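Local atomic coordinates of elongation factor 1-beta (Pyrococcus horikoshii, PDB entry 2YY3), a protein that probably promotes exchange of GDP for GTP on elongation factor 1-alpha, regenerating the GTP form that carries aminoacyl-tRNA in translation. Residues 10-15 with 53-58. Residues are numbered along the deposited sequence; the frame is centred on the assembly and turned at random.
Sequences IRVMPT and LKFYVL
I10 pairs with F55 through two backbone hydrogen bonds: its N donates to F55 O (2.8 Å), and its O receives the nearly straight bond from F55 N (2.9 Å, 175° at the hydrogen). I10 O also lies at the edge of the F55 ring, near its plane. With CG1 beside the backbone N (chi1 -58°) and chi2 turned to an unusual 94°, I10 CD1 reaches diagonally across to V57 CG2 in a tight methyl-methyl contact (3.3 Å). Next, R11 and K54 form a non-hydrogen-bonded pair on the face opposite I10, V12, L53 and F55, their CG atoms 4.2 Å apart. Both chains then bend away: CG of selenomethionine M13 lies over the rim of one face of the R11 guanidinium, which forms a salt bridge with E44, while K54 NZ makes a long, weak ion pair with E42. V12 and L53 form the next hydrogen-bonded pair (V12 N to L53 O 2.7 Å, L53 N to V12 O 2.9 Å). V12 CG2 packs on L53 CB (3.6 Å), and V12 CG1 approaches the F55 ring obliquely at CD2 (3.8 Å). L28 of helix 21-31 and F74 of helix 67-76 both touch V12 and F55, F74 meeting the F55 ring edge to face. Thus the face carrying I10, V12, F55 and V57 packs against both helices, as in the ferredoxin-like βαββαβ sandwich of the EF-1 guanine nucleotide exchange domain.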
ATOM      1  N   ILE A  10       0.872  -3.851   2.105  1.00 35.64           N
ATOM      2  CA  ILE A  10      -0.381  -3.894   1.369  1.00 36.83           C
ATOM      3  C   ILE A  10      -0.130  -4.170  -0.107  1.00 37.39           C
ATOM      4  O   ILE A  10       0.694  -3.515  -0.749  1.00 35.63           O
ATOM      5  CB  ILE A  10      -1.164  -2.560   1.497  1.00 37.53           C
ATOM      6  CG1 ILE A  10      -1.451  -2.241   2.966  1.00 39.93           C
ATOM      7  CG2 ILE A  10      -2.474  -2.658   0.769  1.00 38.57           C
ATOM      8  CD1 ILE A  10      -0.435  -1.344   3.600  1.00 42.11           C
ATOM      9  N   ARG A  11      -0.847  -5.147  -0.643  1.00 37.42           N
ATOM     10  CA  ARG A  11      -0.697  -5.496  -2.037  1.00 38.60           C
ATOM     11  C   ARG A  11      -1.831  -4.886  -2.822  1.00 39.32           C
ATOM     12  O   ARG A  11      -2.985  -5.135  -2.514  1.00 40.37           O
ATOM     13  CB  ARG A  11      -0.734  -7.008  -2.208  1.00 38.75           C
ATOM     14  CG  ARG A  11      -0.281  -7.466  -3.582  1.00 43.71           C
ATOM     15  CD  ARG A  11      -0.146  -8.981  -3.656  1.00 43.15           C
ATOM     16  NE  ARG A  11      -1.374  -9.589  -4.139  1.00 46.56           N
ATOM     17  CZ  ARG A  11      -1.475 -10.256  -5.285  1.00 48.14           C
ATOM     18  NH1 ARG A  11      -0.412 -10.407  -6.069  1.00 50.07           N
ATOM     19  NH2 ARG A  11      -2.645 -10.756  -5.652  1.00 46.38           N
ATOM     20  N   VAL A  12      -1.520  -4.079  -3.827  1.00 41.50           N
ATOM     21  CA  VAL A  12      -2.587  -3.499  -4.630  1.00 44.69           C
ATOM     22  C   VAL A  12      -2.510  -4.073  -6.037  1.00 46.05           C
ATOM     23  O   VAL A  12      -1.444  -4.117  -6.643  1.00 47.06           O
ATOM     24  CB  VAL A  12      -2.519  -1.927  -4.682  1.00 45.26           C
ATOM     25  CG1 VAL A  12      -1.892  -1.376  -3.396  1.00 42.71           C
ATOM     26  CG2 VAL A  12      -1.755  -1.458  -5.915  1.00 47.67           C
HETATM   27  N   MSE A  13      -3.648  -4.545  -6.535  1.00 50.61           N
HETATM   28  CA  MSE A  13      -3.753  -5.113  -7.876  1.00 52.17           C
HETATM   29  C   MSE A  13      -4.454  -4.110  -8.786  1.00 50.79           C
HETATM   30  O   MSE A  13      -5.579  -3.708  -8.501  1.00 51.13           O
HETATM   31  CB  MSE A  13      -4.572  -6.404  -7.833  1.00 58.07           C
HETATM   32  CG  MSE A  13      -3.743  -7.687  -7.846  1.00 68.68           C
HETATM   33 SE   MSE A  13      -2.681  -7.896  -9.478  1.00 81.38          SE
HETATM   34  CE  MSE A  13      -4.108  -8.356 -10.700  1.00 78.01           C
ATOM     35  N   PRO A  14      -3.796  -3.674  -9.881  1.00 49.73           N
ATOM     36  CA  PRO A  14      -4.434  -2.712 -10.793  1.00 47.75           C
ATOM     37  C   PRO A  14      -5.612  -3.348 -11.543  1.00 47.45           C
ATOM     38  O   PRO A  14      -5.687  -4.574 -11.680  1.00 45.85           O
ATOM     39  CB  PRO A  14      -3.296  -2.318 -11.731  1.00 46.07           C
ATOM     40  CG  PRO A  14      -2.089  -2.472 -10.883  1.00 45.08           C
ATOM     41  CD  PRO A  14      -2.363  -3.792 -10.197  1.00 48.72           C
ATOM     42  N   THR A  15      -6.531  -2.514 -12.025  1.00 47.03           N
ATOM     43  CA  THR A  15      -7.706  -3.009 -12.745  1.00 46.43           C
ATOM     44  C   THR A  15      -7.378  -3.802 -14.001  1.00 46.02           C
ATOM     45  O   THR A  15      -8.045  -4.777 -14.310  1.00 45.86           O
ATOM     46  CB  THR A  15      -8.641  -1.855 -13.116  1.00 45.15           C
ATOM     47  OG1 THR A  15      -7.870  -0.757 -13.612  1.00 44.41           O
ATOM     48  CG2 THR A  15      -9.430  -1.413 -11.894  1.00 43.10           C
ATOM     49  N   LEU A  53       1.436  -4.170  -6.948  1.00 38.00           N
ATOM     50  CA  LEU A  53       2.283  -3.210  -6.257  1.00 38.68           C
ATOM     51  C   LEU A  53       2.243  -3.541  -4.775  1.00 39.33           C
ATOM     52  O   LEU A  53       1.175  -3.820  -4.229  1.00 41.08           O
ATOM     53  CB  LEU A  53       1.782  -1.781  -6.503  1.00 38.80           C
ATOM     54  CG  LEU A  53       1.830  -1.314  -7.967  1.00 38.34           C
ATOM     55  CD1 LEU A  53       1.240   0.068  -8.090  1.00 34.94           C
ATOM     56  CD2 LEU A  53       3.276  -1.318  -8.467  1.00 38.63           C
ATOM     57  N   LYS A  54       3.409  -3.529  -4.134  1.00 38.04           N
ATOM     58  CA  LYS A  54       3.510  -3.826  -2.722  1.00 37.19           C
ATOM     59  C   LYS A  54       4.040  -2.646  -1.937  1.00 37.24           C
ATOM     60  O   LYS A  54       5.147  -2.173  -2.173  1.00 39.35           O
ATOM     61  CB  LYS A  54       4.396  -5.041  -2.516  1.00 39.72           C
ATOM     62  CG  LYS A  54       3.705  -6.310  -2.976  1.00 45.80           C
ATOM     63  CD  LYS A  54       4.606  -7.514  -2.938  1.00 46.26           C
ATOM     64  CE  LYS A  54       5.078  -7.811  -1.532  1.00 44.69           C
ATOM     65  NZ  LYS A  54       5.884  -9.068  -1.551  1.00 45.63           N
ATOM     66  N   PHE A  55       3.226  -2.168  -1.003  1.00 34.81           N
ATOM     67  CA  PHE A  55       3.588  -1.032  -0.161  1.00 35.31           C
ATOM     68  C   PHE A  55       3.909  -1.479   1.253  1.00 34.87           C
ATOM     69  O   PHE A  55       3.133  -2.221   1.865  1.00 36.31           O
ATOM     70  CB  PHE A  55       2.432  -0.024  -0.136  1.00 32.76           C
ATOM     71  CG  PHE A  55       2.253   0.714  -1.433  1.00 32.03           C
ATOM     72  CD1 PHE A  55       2.899   1.928  -1.652  1.00 30.47           C
ATOM     73  CD2 PHE A  55       1.499   0.159  -2.465  1.00 27.75           C
ATOM     74  CE1 PHE A  55       2.793   2.575  -2.891  1.00 31.51           C
ATOM     75  CE2 PHE A  55       1.392   0.793  -3.691  1.00 28.02           C
ATOM     76  CZ  PHE A  55       2.041   2.004  -3.908  1.00 28.33           C
ATOM     77  N   TYR A  56       5.060  -1.057   1.760  1.00 31.87           N
ATOM     78  CA  TYR A  56       5.444  -1.400   3.121  1.00 31.97           C
ATOM     79  C   TYR A  56       5.162  -0.145   3.907  1.00 31.64           C
ATOM     80  O   TYR A  56       5.983   0.764   3.952  1.00 31.63           O
ATOM     81  CB  TYR A  56       6.931  -1.770   3.207  1.00 32.79           C
ATOM     82  CG  TYR A  56       7.270  -3.037   2.461  1.00 33.86           C
ATOM     83  CD1 TYR A  56       7.096  -3.120   1.076  1.00 33.94           C
ATOM     84  CD2 TYR A  56       7.721  -4.171   3.137  1.00 32.53           C
ATOM     85  CE1 TYR A  56       7.359  -4.293   0.390  1.00 33.24           C
ATOM     86  CE2 TYR A  56       7.985  -5.354   2.460  1.00 30.22           C
ATOM     87  CZ  TYR A  56       7.803  -5.407   1.088  1.00 35.53           C
ATOM     88  OH  TYR A  56       8.062  -6.571   0.396  1.00 39.11           O
ATOM     89  N   VAL A  57       3.980  -0.098   4.508  1.00 32.03           N
ATOM     90  CA  VAL A  57       3.547   1.060   5.268  1.00 32.56           C
ATOM     91  C   VAL A  57       3.945   0.967   6.740  1.00 34.67           C
ATOM     92  O   VAL A  57       3.752  -0.069   7.380  1.00 35.41           O
ATOM     93  CB  VAL A  57       2.023   1.220   5.151  1.00 34.03           C
ATOM     94  CG1 VAL A  57       1.579   2.490   5.846  1.00 31.59           C
ATOM     95  CG2 VAL A  57       1.620   1.227   3.674  1.00 31.98           C
ATOM     96  N   LEU A  58       4.495   2.062   7.263  1.00 35.22           N
ATOM     97  CA  LEU A  58       4.953   2.139   8.648  1.00 36.16           C
ATOM     98  C   LEU A  58       3.890   2.732   9.571  1.00 37.11           C
ATOM     99  O   LEU A  58       3.179   3.662   9.199  1.00 40.48           O
ATOM    100  CB  LEU A  58       6.224   2.990   8.717  1.00 34.23           C
ATOM    101  CG  LEU A  58       7.429   2.486   7.908  1.00 35.67           C
ATOM    102  CD1 LEU A  58       8.396   3.624   7.627  1.00 33.52           C
ATOM    103  CD2 LEU A  58       8.122   1.369   8.682  1.00 34.91           C
TER